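Local coordinates for protein hydrazine synthase subunit alpha (Candidatus Kuenenia stuttgartiensis, PDB 5C2V) that condenses hydroxylamine with ammonia to yield hydrazine, as the two-heme, propeller-bearing subunit of the anammox hydrazine synthase complex, at residues Thr16-Met21 against Val390-Arg395; Ser127-Ala132 against Pro231-Asp236; Tyr131-Ile136 against Thr163-Phe168; Leu187-Thr192 against Asp219-Asn224; Gln288-Phe293 against Ser339-Pro344. All coordinates share one frame; numbering follows the deposited sequence.

Contact 1. Residues Thr16-Met21 against Val390-Arg395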
# COMPACT_ATOMS: atom_id res chain seq x y z
N THR D 16 35.30 -3.32 26.37
CA THR D 16 34.83 -3.58 25.02
C THR D 16 33.33 -3.33 24.89
O THR D 16 32.81 -3.20 23.78
CB THR D 16 35.12 -5.02 24.57
OG1 THR D 16 34.51 -5.94 25.49
CG2 THR D 16 36.62 -5.28 24.54
N ASP D 17 32.64 -3.26 26.02
CA ASP D 17 31.20 -3.04 26.02
C ASP D 17 30.93 -1.54 26.12
O ASP D 17 31.11 -0.94 27.18
CB ASP D 17 30.54 -3.81 27.17
CG ASP D 17 29.05 -3.56 27.26
OD1 ASP D 17 28.44 -3.17 26.24
OD2 ASP D 17 28.48 -3.78 28.35
N TYR D 18 30.47 -0.96 25.02
CA TYR D 18 30.32 0.49 24.93
C TYR D 18 29.18 1.00 25.81
O TYR D 18 29.37 1.90 26.62
CB TYR D 18 30.08 0.90 23.47
CG TYR D 18 29.55 2.31 23.31
CD1 TYR D 18 28.19 2.54 23.14
CD2 TYR D 18 30.40 3.40 23.32
CE1 TYR D 18 27.70 3.82 22.99
CE2 TYR D 18 29.92 4.69 23.16
CZ TYR D 18 28.57 4.89 23.00
OH TYR D 18 28.08 6.17 22.85
N SER D 19 28.00 0.41 25.63
CA SER D 19 26.83 0.80 26.40
C SER D 19 27.02 0.49 27.88
O SER D 19 26.39 1.10 28.74
CB SER D 19 25.58 0.09 25.86
OG SER D 19 25.79 -1.31 25.80
N GLY D 20 27.89 -0.48 28.17
CA GLY D 20 28.21 -0.82 29.54
C GLY D 20 29.14 0.18 30.19
O GLY D 20 28.94 0.57 31.34
N MET D 21 30.16 0.60 29.45
CA MET D 21 31.12 1.57 29.96
C MET D 21 30.49 2.95 30.10
O MET D 21 30.81 3.70 31.02
CB MET D 21 32.35 1.65 29.05
CG MET D 21 33.19 0.38 29.02
SD MET D 21 34.01 0.01 30.58
CE MET D 21 35.21 1.34 30.65
N VAL D 390 30.40 13.09 30.66
CA VAL D 390 31.52 12.44 29.98
C VAL D 390 31.03 11.26 29.16
O VAL D 390 30.44 10.32 29.69
CB VAL D 390 32.59 11.97 30.98
CG1 VAL D 390 33.74 11.31 30.24
CG2 VAL D 390 33.09 13.15 31.81
N LYS D 391 31.28 11.32 27.86
CA LYS D 391 30.84 10.27 26.95
C LYS D 391 31.95 9.28 26.65
O LYS D 391 33.08 9.67 26.35
CB LYS D 391 30.33 10.87 25.64
CG LYS D 391 29.06 11.69 25.78
CD LYS D 391 28.66 12.30 24.46
CE LYS D 391 27.38 13.09 24.59
NZ LYS D 391 27.01 13.75 23.31
N TYR D 392 31.63 7.99 26.73
CA TYR D 392 32.58 6.96 26.36
C TYR D 392 32.81 7.01 24.85
O TYR D 392 31.92 7.38 24.09
CB TYR D 392 32.08 5.57 26.78
CG TYR D 392 33.16 4.51 26.76
CD1 TYR D 392 34.11 4.44 27.77
CD2 TYR D 392 33.22 3.58 25.73
CE1 TYR D 392 35.09 3.48 27.76
CE2 TYR D 392 34.21 2.61 25.71
CZ TYR D 392 35.14 2.56 26.73
OH TYR D 392 36.12 1.60 26.71
N LYS D 393 34.02 6.64 24.42
CA LYS D 393 34.36 6.71 23.01
C LYS D 393 34.14 5.38 22.31
O LYS D 393 34.60 4.33 22.78
CB LYS D 393 35.82 7.15 22.84
CG LYS D 393 36.07 8.60 23.20
CD LYS D 393 37.55 8.93 23.16
CE LYS D 393 37.81 10.36 23.61
NZ LYS D 393 39.08 10.89 23.05
N PRO D 394 33.42 5.41 21.18
CA PRO D 394 33.21 4.22 20.35
C PRO D 394 34.48 3.82 19.61
O PRO D 394 35.39 4.64 19.45
CB PRO D 394 32.12 4.66 19.36
CG PRO D 394 31.53 5.90 19.95
CD PRO D 394 32.65 6.56 20.69
N ARG D 395 34.54 2.57 19.16
CA ARG D 395 35.69 2.06 18.43
C ARG D 395 35.87 2.81 17.11
O ARG D 395 34.89 3.20 16.48
CB ARG D 395 35.51 0.56 18.16
CG ARG D 395 35.10 -0.22 19.40
CD ARG D 395 34.45 -1.54 19.05
NE ARG D 395 33.92 -2.20 20.24
CZ ARG D 395 33.91 -3.52 20.43
NH1 ARG D 395 34.41 -4.32 19.50
NH2 ARG D 395 33.41 -4.02 21.54
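Arg395 NH2 is gripped by two backbone carbonyls: Thr16 O across the contact, at 2.5 Å, and Ala54 O of the gamma subunit. The bond to Thr16 O lies near the guanidinium plane with an N-H...O angle of 145°; its modelled length is shorter than usual and should not be taken literally. Thr16 also lays its CB against the same nitrogen. Three residues back along the chain, the ring of Tyr392 is the larger meeting surface. Met21 CB stands over its centre, 3.5 Å from the centroid of the Tyr392 ring, and the Met21 chain then bends at chi2 and chi3, bringing CE back to within 3.6 Å of Tyr392 CE1; SD stays oblique to the ring in a Met-aromatic contact. The two segments flank the closure of the six-bladed propeller: helix 18-25 leads into strand 31-37, and the loop holding residues 390-395 follows strand 381-387, the partner of strand 31-37 in the same blade. Tyr18, its CG anti to the backbone N (chi1 164°), runs antiparallel past the Tyr392 side chain and meets its edge, CD2 of Tyr18 to CD2 of Tyr392 being 3.7 Å. Tyr18 CE2 lies 3.8 Å from Pro394 CG, the two side chains running side by side.

Contact 2. Residues Ser127-Ala132 against Pro231-Asp236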
# COMPACT_ATOMS: atom_id res chain seq x y z
N SER D 127 24.25 19.61 11.97
CA SER D 127 24.36 18.38 12.75
C SER D 127 25.76 17.77 12.82
O SER D 127 25.97 16.64 12.37
CB SER D 127 23.38 17.33 12.20
OG SER D 127 22.04 17.76 12.36
N PRO D 128 26.73 18.51 13.38
CA PRO D 128 28.08 17.95 13.55
C PRO D 128 28.16 17.01 14.75
O PRO D 128 27.49 17.23 15.75
CB PRO D 128 28.94 19.19 13.77
CG PRO D 128 28.03 20.14 14.46
CD PRO D 128 26.65 19.88 13.92
N ILE D 129 28.98 15.96 14.64
CA ILE D 129 29.26 15.08 15.77
C ILE D 129 30.74 14.75 15.83
O ILE D 129 31.45 14.82 14.82
CB ILE D 129 28.46 13.76 15.70
CG1 ILE D 129 28.79 13.00 14.41
CG2 ILE D 129 26.96 14.02 15.82
CD1 ILE D 129 28.16 11.63 14.33
N TYR D 130 31.22 14.39 17.02
CA TYR D 130 32.61 13.99 17.19
C TYR D 130 32.76 12.48 17.05
O TYR D 130 32.02 11.71 17.67
CB TYR D 130 33.15 14.45 18.54
CG TYR D 130 33.28 15.95 18.67
CD1 TYR D 130 34.22 16.65 17.92
CD2 TYR D 130 32.49 16.67 19.56
CE1 TYR D 130 34.35 18.02 18.04
CE2 TYR D 130 32.61 18.04 19.68
CZ TYR D 130 33.54 18.71 18.92
OH TYR D 130 33.67 20.07 19.04
N TYR D 131 33.71 12.07 16.23
CA TYR D 131 34.06 10.67 16.10
C TYR D 131 35.54 10.53 16.41
O TYR D 131 36.37 11.09 15.71
CB TYR D 131 33.75 10.16 14.69
CG TYR D 131 34.02 8.68 14.51
CD1 TYR D 131 33.25 7.73 15.17
CD2 TYR D 131 35.04 8.24 13.67
CE1 TYR D 131 33.49 6.38 15.00
CE2 TYR D 131 35.28 6.89 13.50
CZ TYR D 131 34.50 5.97 14.17
OH TYR D 131 34.74 4.62 14.00
N ALA D 132 35.87 9.76 17.44
CA ALA D 132 37.25 9.76 17.87
C ALA D 132 38.01 8.68 17.12
O ALA D 132 37.84 7.48 17.36
CB ALA D 132 37.33 9.55 19.37
N PRO D 231 23.51 12.50 11.52
CA PRO D 231 24.48 11.44 11.85
C PRO D 231 24.65 11.25 13.36
O PRO D 231 24.57 12.22 14.11
CB PRO D 231 25.77 11.94 11.21
CG PRO D 231 25.65 13.42 11.26
CD PRO D 231 24.19 13.73 11.07
N TRP D 232 24.89 10.01 13.78
CA TRP D 232 25.09 9.70 15.19
C TRP D 232 26.04 8.51 15.33
O TRP D 232 26.65 8.09 14.34
CB TRP D 232 23.75 9.42 15.88
CG TRP D 232 23.77 9.60 17.37
CD1 TRP D 232 23.52 8.64 18.31
CD2 TRP D 232 24.06 10.80 18.09
NE1 TRP D 232 23.63 9.18 19.57
CE2 TRP D 232 23.97 10.50 19.46
CE3 TRP D 232 24.39 12.11 17.71
CZ2 TRP D 232 24.19 11.45 20.45
CZ3 TRP D 232 24.62 13.05 18.69
CH2 TRP D 232 24.52 12.72 20.05
N LEU D 233 26.16 7.97 16.53
CA LEU D 233 27.13 6.91 16.79
C LEU D 233 26.47 5.57 17.11
O LEU D 233 25.52 5.49 17.89
CB LEU D 233 28.05 7.31 17.94
CG LEU D 233 28.82 8.62 17.77
CD1 LEU D 233 29.62 8.94 19.02
CD2 LEU D 233 29.71 8.56 16.54
N THR D 234 26.98 4.51 16.48
CA THR D 234 26.57 3.15 16.80
C THR D 234 27.44 2.61 17.93
O THR D 234 28.58 3.03 18.09
CB THR D 234 26.67 2.22 15.57
OG1 THR D 234 28.04 1.98 15.26
CG2 THR D 234 25.97 2.83 14.37
N PRO D 235 26.90 1.67 18.73
CA PRO D 235 27.66 1.09 19.84
C PRO D 235 28.92 0.34 19.38
O PRO D 235 29.85 0.18 20.17
CB PRO D 235 26.66 0.13 20.48
CG PRO D 235 25.32 0.67 20.11
CD PRO D 235 25.50 1.21 18.72
N ASP D 236 28.94 -0.11 18.13
CA ASP D 236 30.11 -0.80 17.58
C ASP D 236 31.04 0.14 16.81
O ASP D 236 32.01 -0.31 16.19
CB ASP D 236 29.68 -1.97 16.69
CG ASP D 236 28.48 -1.64 15.82
OD1 ASP D 236 28.51 -0.60 15.13
OD2 ASP D 236 27.52 -2.43 15.83
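Pro231 starts the contact by setting its ring against Ser127, with Pro231 CG 3.4 Å from Ser127 O. Its CB meets CD1 of Ile129, and the carbonyl Pro231 O comes within 3.4 Å of Ile129 CG2. With CG1 of Ile129 between the backbone N and the carbonyl carbon (chi1 59°), both branches face Pro231 O; beyond it CG2 goes on to the indole of Trp232 and CD1 toward Leu233 CD2. The CB of Trp232 heads away from the facing strand, but the indole swings back so that CE3 lies 3.7 Å from Ile129 CG2, an approach oblique to the ring; Lys290 makes a cation-pi contact with the same indole. Leu233 then spreads its two methyls: CD1 is 3.9 Å from Tyr130 O, and CD2 sits 3.9 Å from Tyr131 CD1 at the edge of that ring. The Tyr131 hydroxyl lies beyond this packing and bonds to Gly237 O and Ile397 N. Strands 127-131 and 231-233 run nearly in the same direction, 25° apart and 7.2 Å at closest approach, joined by packing without hydrogen bonds, as expected of the innermost strands of adjacent beta-propeller blades.

Contact 3. Residues Tyr131-Ile136 against Thr163-Phe168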
# COMPACT_ATOMS: atom_id res chain seq x y z
N TYR D 131 33.71 12.07 16.23
CA TYR D 131 34.06 10.67 16.10
C TYR D 131 35.54 10.53 16.41
O TYR D 131 36.37 11.09 15.71
CB TYR D 131 33.75 10.16 14.69
CG TYR D 131 34.02 8.68 14.51
CD1 TYR D 131 33.25 7.73 15.17
CD2 TYR D 131 35.04 8.24 13.67
CE1 TYR D 131 33.49 6.38 15.00
CE2 TYR D 131 35.28 6.89 13.50
CZ TYR D 131 34.50 5.97 14.17
OH TYR D 131 34.74 4.62 14.00
N ALA D 132 35.87 9.76 17.44
CA ALA D 132 37.25 9.76 17.87
C ALA D 132 38.01 8.68 17.12
O ALA D 132 37.84 7.48 17.36
CB ALA D 132 37.33 9.55 19.37
N ALA D 133 38.87 9.13 16.21
CA ALA D 133 39.59 8.25 15.31
C ALA D 133 41.09 8.36 15.56
O ALA D 133 41.71 9.37 15.25
CB ALA D 133 39.28 8.59 13.86
N GLY D 134 41.66 7.31 16.14
CA GLY D 134 43.04 7.36 16.57
C GLY D 134 43.19 8.20 17.82
O GLY D 134 44.30 8.45 18.29
N SER D 135 42.06 8.66 18.36
CA SER D 135 42.04 9.37 19.63
C SER D 135 41.14 8.65 20.62
O SER D 135 39.92 8.64 20.47
CB SER D 135 41.56 10.81 19.43
OG SER D 135 42.13 11.39 18.27
N ILE D 136 41.73 8.06 21.65
CA ILE D 136 40.96 7.40 22.69
C ILE D 136 41.32 8.06 24.01
O ILE D 136 40.46 8.63 24.69
CB ILE D 136 41.23 5.89 22.74
CG1 ILE D 136 40.77 5.23 21.43
CG2 ILE D 136 40.51 5.25 23.92
CD1 ILE D 136 39.32 5.52 21.08
N THR D 163 42.56 14.69 18.87
CA THR D 163 41.31 15.34 19.22
C THR D 163 40.18 14.49 18.68
O THR D 163 39.36 13.96 19.43
CB THR D 163 41.23 16.77 18.65
OG1 THR D 163 41.60 16.75 17.27
CG2 THR D 163 42.17 17.69 19.40
N GLY D 164 40.14 14.37 17.36
CA GLY D 164 39.18 13.51 16.71
C GLY D 164 38.81 14.00 15.33
O GLY D 164 39.49 14.83 14.73
N MET D 165 37.70 13.47 14.82
CA MET D 165 37.16 13.85 13.53
C MET D 165 35.76 14.40 13.75
O MET D 165 35.14 14.14 14.79
CB MET D 165 37.13 12.66 12.58
CG MET D 165 38.48 12.00 12.36
SD MET D 165 39.53 12.94 11.24
CE MET D 165 38.58 12.84 9.73
N ILE D 166 35.25 15.17 12.79
CA ILE D 166 33.89 15.67 12.89
C ILE D 166 33.05 15.21 11.71
O ILE D 166 33.32 15.57 10.56
CB ILE D 166 33.85 17.21 12.97
CG1 ILE D 166 34.45 17.68 14.30
CG2 ILE D 166 32.43 17.71 12.83
CD1 ILE D 166 34.34 19.18 14.51
N ILE D 167 32.03 14.40 11.99
CA ILE D 167 31.11 13.95 10.96
C ILE D 167 29.89 14.85 10.94
O ILE D 167 29.17 14.96 11.93
CB ILE D 167 30.66 12.49 11.20
CG1 ILE D 167 31.86 11.60 11.53
CG2 ILE D 167 29.91 11.96 9.98
CD1 ILE D 167 32.90 11.54 10.44
N PHE D 168 29.64 15.51 9.81
CA PHE D 168 28.50 16.42 9.74
C PHE D 168 27.72 16.26 8.44
O PHE D 168 28.18 15.62 7.50
CB PHE D 168 28.96 17.87 9.90
CG PHE D 168 29.69 18.43 8.71
CD1 PHE D 168 31.05 18.22 8.56
CD2 PHE D 168 29.02 19.16 7.75
CE1 PHE D 168 31.73 18.74 7.47
CE2 PHE D 168 29.69 19.68 6.65
CZ PHE D 168 31.05 19.46 6.51
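Tyr131 and Met165 hold each other by a pair of backbone hydrogen bonds. Tyr131 N donates to Met165 O at 2.9 Å and 175°, and Met165 N returns to Tyr131 O at 2.9 Å and 157°, which makes them a hydrogen-bonded antiparallel pair. This is the end of the ladder between strand 124-131, the innermost of its propeller blade, and strand 154-171, the next one outward; past Tyr131 the chain peels away as a loop toward strand 139-146. Tyr131 and Met165 put their side chains on one face of the sheet. Ile167 follows on that side, with its CG1 4.0 Å from Tyr131 CB. Met165 turns its CG anti to the carbonyl carbon (chi1 -57°) and bends again at chi2 and chi3, leading the thioether off toward Ile197 and Ile198 of helix 196-201. On the way, Met165 CG passes 3.8 Å from Ala133 CB, and Ala133 itself reaches Ile201 of the same helix. The departing loop stays close to the other chain at Gly164, whose CA faces Ala132 CA at 4.4 Å. Gly134, at positive phi, then turns the chain back and delivers Ser135 to Thr163, a residue whose hydroxyl is bonded to Thr192 OG1 and whose carbonyl takes a bond from Tyr85 OH. Ser135 CB packs against Thr163 O, while Ser135 OG stands 3.4 Å from Thr163 N, with an angle too poor for a hydrogen bond.

Contact 4. Residues Leu187-Thr192 against Asp219-Asn224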
# COMPACT_ATOMS: atom_id res chain seq x y z
N LEU D 187 26.89 13.31 3.76
CA LEU D 187 27.72 13.26 4.95
C LEU D 187 29.18 13.56 4.63
O LEU D 187 29.73 13.09 3.63
CB LEU D 187 27.61 11.90 5.64
CG LEU D 187 26.26 11.58 6.29
CD1 LEU D 187 26.34 10.28 7.08
CD2 LEU D 187 25.81 12.72 7.19
N TYR D 188 29.81 14.35 5.50
CA TYR D 188 31.21 14.71 5.37
C TYR D 188 31.99 14.33 6.63
O TYR D 188 31.50 14.52 7.75
CB TYR D 188 31.37 16.21 5.11
CG TYR D 188 30.99 16.68 3.73
CD1 TYR D 188 29.68 17.01 3.42
CD2 TYR D 188 31.95 16.81 2.73
CE1 TYR D 188 29.33 17.45 2.16
CE2 TYR D 188 31.61 17.25 1.47
CZ TYR D 188 30.30 17.57 1.19
OH TYR D 188 29.96 18.01 -0.07
N ARG D 189 33.19 13.80 6.43
CA ARG D 189 34.13 13.63 7.53
C ARG D 189 35.13 14.78 7.51
O ARG D 189 35.54 15.24 6.44
CB ARG D 189 34.85 12.28 7.45
CG ARG D 189 35.77 12.10 6.26
CD ARG D 189 36.55 10.80 6.38
NE ARG D 189 37.36 10.52 5.20
CZ ARG D 189 38.15 9.46 5.07
NH1 ARG D 189 38.24 8.57 6.06
NH2 ARG D 189 38.85 9.28 3.96
N LEU D 190 35.50 15.26 8.69
CA LEU D 190 36.31 16.46 8.81
C LEU D 190 37.50 16.26 9.74
O LEU D 190 37.34 15.95 10.92
CB LEU D 190 35.44 17.63 9.31
CG LEU D 190 36.07 19.00 9.56
CD1 LEU D 190 35.07 20.09 9.22
CD2 LEU D 190 36.52 19.15 11.00
N ASP D 191 38.70 16.44 9.19
CA ASP D 191 39.92 16.45 9.99
C ASP D 191 40.10 17.83 10.60
O ASP D 191 40.18 18.84 9.88
CB ASP D 191 41.13 16.06 9.14
CG ASP D 191 42.32 15.63 9.98
OD1 ASP D 191 42.55 16.25 11.05
OD2 ASP D 191 43.02 14.68 9.58
N THR D 192 40.16 17.86 11.92
CA THR D 192 40.24 19.09 12.69
C THR D 192 41.66 19.64 12.79
O THR D 192 41.86 20.80 13.12
CB THR D 192 39.70 18.89 14.12
OG1 THR D 192 40.54 17.98 14.83
CG2 THR D 192 38.28 18.34 14.09
N ASP D 219 36.10 15.75 3.62
CA ASP D 219 35.96 14.70 2.62
C ASP D 219 34.52 14.20 2.59
O ASP D 219 33.89 14.05 3.63
CB ASP D 219 36.92 13.54 2.91
CG ASP D 219 36.78 12.40 1.92
OD1 ASP D 219 36.64 12.66 0.71
OD2 ASP D 219 36.79 11.23 2.37
N GLN D 220 33.99 13.94 1.39
CA GLN D 220 32.60 13.52 1.25
C GLN D 220 32.47 12.00 1.25
O GLN D 220 32.90 11.33 0.31
CB GLN D 220 32.00 14.10 -0.03
CG GLN D 220 30.53 13.78 -0.24
CD GLN D 220 29.98 14.35 -1.53
OE1 GLN D 220 30.66 15.12 -2.22
NE2 GLN D 220 28.75 13.99 -1.86
N ILE D 221 31.87 11.46 2.31
CA ILE D 221 31.76 10.01 2.46
C ILE D 221 30.47 9.39 1.92
O ILE D 221 30.38 8.17 1.78
CB ILE D 221 31.90 9.61 3.94
CG1 ILE D 221 30.74 10.20 4.75
CG2 ILE D 221 33.24 10.09 4.49
CD1 ILE D 221 30.82 9.89 6.23
N THR D 222 29.46 10.21 1.62
CA THR D 222 28.18 9.70 1.12
C THR D 222 27.73 10.46 -0.12
O THR D 222 27.70 11.68 -0.13
CB THR D 222 27.07 9.79 2.18
OG1 THR D 222 26.83 11.16 2.53
CG2 THR D 222 27.44 9.00 3.43
N TYR D 223 27.46 9.72 -1.19
CA TYR D 223 27.13 10.30 -2.49
C TYR D 223 25.65 10.31 -2.92
O TYR D 223 25.35 10.63 -4.07
CB TYR D 223 28.02 9.65 -3.54
CG TYR D 223 29.45 10.06 -3.27
CD1 TYR D 223 30.29 9.28 -2.49
CD2 TYR D 223 29.93 11.28 -3.72
CE1 TYR D 223 31.58 9.68 -2.21
CE2 TYR D 223 31.22 11.69 -3.45
CZ TYR D 223 32.04 10.89 -2.70
OH TYR D 223 33.33 11.30 -2.43
N ASN D 224 24.75 9.94 -2.01
CA ASN D 224 23.31 9.89 -2.30
C ASN D 224 22.77 11.15 -2.98
O ASN D 224 23.10 12.27 -2.58
CB ASN D 224 22.53 9.64 -1.00
CG ASN D 224 21.06 9.30 -1.25
OD1 ASN D 224 20.56 9.38 -2.37
ND2 ASN D 224 20.35 8.95 -0.17
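Arg189 places CG between its own backbone N and carbonyl carbon (chi1 66°) and runs extended from there, while Asp219 has CG anti to its N (chi1 177°); these two settings send both side chains off the strands in the same direction, one alongside the other. Arg189 NE meets Asp219 OD2 at 3.0 Å, a salt bridge that uses the anti lone pair of that oxygen. The guanidinium and carboxylate planes are 46° apart, and NH2 adds only a weak second bond to OD2. A further salt bridge from Arg549 reaches OD2, so the carboxylate probably stays ionised, and Arg189 NH2 is also tied to Thr401 O. Behind these groups, the backbones of Arg189 and Asp219 exchange two hydrogen bonds, Arg189 N to Asp219 O and Asp219 N to Arg189 O, both 2.9 Å. Strands 186-191 and 216-220 pair antiparallel here, in the outer part of the propeller blade that begins with strand 124-131. On the other face Gln220 CG lies over the Tyr188 ring toward its rim, 4.3 Å from the centroid, with Gln220 CB 3.5 Å from Tyr188 CE2. Past Gln220 the regular pairing ends. Ile221 N still donates to Leu187 O at 3.0 Å, and Ile221 CG2 rests 3.7 Å from Arg189 CG. Leu187 N points to Thr222 OG1 in a bond modelled too short for its length to be trusted.

Contact 5. Residues Gln288-Phe293 against Ser339-Pro344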
# COMPACT_ATOMS: atom_id res chain seq x y z
N GLN D 288 16.47 12.21 13.51
CA GLN D 288 17.00 12.44 14.86
C GLN D 288 17.11 11.14 15.65
O GLN D 288 16.74 11.07 16.82
CB GLN D 288 16.12 13.45 15.60
CG GLN D 288 15.99 14.79 14.89
CD GLN D 288 14.82 15.62 15.39
OE1 GLN D 288 14.26 15.35 16.45
NE2 GLN D 288 14.45 16.63 14.62
N ALA D 289 17.63 10.11 14.99
CA ALA D 289 17.74 8.78 15.59
C ALA D 289 18.91 8.68 16.56
O ALA D 289 20.04 9.07 16.24
CB ALA D 289 17.87 7.73 14.50
N LYS D 290 18.63 8.17 17.75
CA LYS D 290 19.66 7.91 18.75
C LYS D 290 19.43 6.54 19.38
O LYS D 290 18.36 5.95 19.21
CB LYS D 290 19.68 9.01 19.82
CG LYS D 290 19.98 10.40 19.27
CD LYS D 290 20.14 11.42 20.38
CE LYS D 290 20.21 12.83 19.82
NZ LYS D 290 21.32 12.98 18.84
N ILE D 291 20.42 6.03 20.10
CA ILE D 291 20.34 4.68 20.65
C ILE D 291 20.45 4.67 22.18
O ILE D 291 21.33 5.31 22.75
CB ILE D 291 21.44 3.78 20.06
CG1 ILE D 291 21.44 3.88 18.53
CG2 ILE D 291 21.24 2.33 20.50
CD1 ILE D 291 22.46 3.00 17.85
N THR D 292 19.56 3.93 22.82
CA THR D 292 19.56 3.80 24.28
C THR D 292 20.66 2.86 24.75
O THR D 292 21.03 1.92 24.06
CB THR D 292 18.21 3.29 24.81
OG1 THR D 292 17.96 1.98 24.28
CG2 THR D 292 17.09 4.22 24.40
N PHE D 293 21.20 3.14 25.93
CA PHE D 293 22.28 2.35 26.49
C PHE D 293 21.81 1.09 27.23
O PHE D 293 22.42 0.03 27.10
CB PHE D 293 23.13 3.22 27.41
CG PHE D 293 23.71 4.42 26.72
CD1 PHE D 293 24.91 4.33 26.04
CD2 PHE D 293 23.04 5.63 26.71
CE1 PHE D 293 25.44 5.42 25.39
CE2 PHE D 293 23.56 6.73 26.06
CZ PHE D 293 24.77 6.63 25.40
N SER D 339 13.57 15.70 18.91
CA SER D 339 14.89 15.69 19.52
C SER D 339 15.00 14.89 20.82
O SER D 339 15.24 15.46 21.88
CB SER D 339 15.35 17.13 19.78
OG SER D 339 15.24 17.92 18.61
N PRO D 340 14.81 13.56 20.75
CA PRO D 340 14.97 12.73 21.95
C PRO D 340 16.45 12.52 22.29
O PRO D 340 17.27 12.39 21.39
CB PRO D 340 14.31 11.42 21.55
CG PRO D 340 14.52 11.34 20.07
CD PRO D 340 14.47 12.76 19.56
N TYR D 341 16.78 12.49 23.58
CA TYR D 341 18.16 12.27 24.00
C TYR D 341 18.29 11.26 25.14
O TYR D 341 18.20 11.63 26.31
CB TYR D 341 18.82 13.58 24.40
CG TYR D 341 20.32 13.54 24.22
CD1 TYR D 341 21.14 13.00 25.21
CD2 TYR D 341 20.91 14.02 23.06
CE1 TYR D 341 22.51 12.95 25.04
CE2 TYR D 341 22.28 13.97 22.89
CZ TYR D 341 23.07 13.44 23.88
OH TYR D 341 24.43 13.39 23.71
N PRO D 342 18.50 9.98 24.80
CA PRO D 342 18.67 8.92 25.81
C PRO D 342 19.90 9.14 26.69
O PRO D 342 20.92 9.66 26.22
CB PRO D 342 18.84 7.65 24.96
CG PRO D 342 18.40 8.02 23.58
CD PRO D 342 18.69 9.47 23.43
N LEU D 343 19.80 8.75 27.96
CA LEU D 343 20.92 8.84 28.88
C LEU D 343 21.38 7.45 29.32
O LEU D 343 20.57 6.52 29.35
CB LEU D 343 20.55 9.67 30.11
CG LEU D 343 20.53 11.20 29.99
CD1 LEU D 343 20.16 11.84 31.32
CD2 LEU D 343 21.87 11.71 29.50
N PRO D 344 22.67 7.31 29.65
CA PRO D 344 23.24 6.07 30.19
C PRO D 344 22.58 5.64 31.51
O PRO D 344 22.75 4.50 31.94
CB PRO D 344 24.71 6.43 30.41
CG PRO D 344 24.98 7.48 29.40
CD PRO D 344 23.72 8.29 29.33
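Two neighbouring blades of the propeller meet here along their innermost strands and the loops that follow, from Gln288 against Ser339 to Phe293 against Pro344. Strands 289-291 and 339-342 run almost parallel, 11° apart with their axes 6.9 Å at closest, and side chains fill the gap between them. At one end the extended Gln288 reaches over so that OE1 accepts from Ser339 N at 2.6 Å and 147°, the donor tilted a little from the amide carbonyl plane; Ser339 OG adds a weak bond to the same oxygen. Lys290 bridges the middle with its aliphatic chain: CD lies 3.2 Å from Pro340 O, and CE packs obliquely on Tyr341, 3.5 Å from CD2. A bend at chi4 (-57°) turns the ammonium off this path. Pro342 fits between Lys290 and Thr292, its CD 3.8 Å from Lys290 CB and its CB 3.9 Å from Thr292 CG2. Beyond the strands Phe293 takes over. Pro344 CG lies over one face of its ring, 4.0 Å from the centroid, in a CH-pi contact; Pro342 O stands at the ring edge, and Ile291 O is above the opposite face, displaced toward the rim.

From the N terminus, residues 16-21 wait until 390-395 to close contact 1, a loop that holds the whole propeller and all four other contacts. Inside it, contact 2 opens at 127-132 and contact 3 starts from the overlapping 131-136. Contact 3 closes first, at 163-168; contact 4 then opens and closes, still within the loop that contact 2 completes at 231-236. Contact 5 follows in series. Contacts 3 and 4 join strands inside one blade, whereas contacts 2 and 5 join blade to blade. Tyr131 OH, about 2.9 Å from Arg395 O, links contacts 2 and 3 to contact 1, and Lys391 NZ, 2.6 Å from Tyr341 OH, links contact 1 to contact 5.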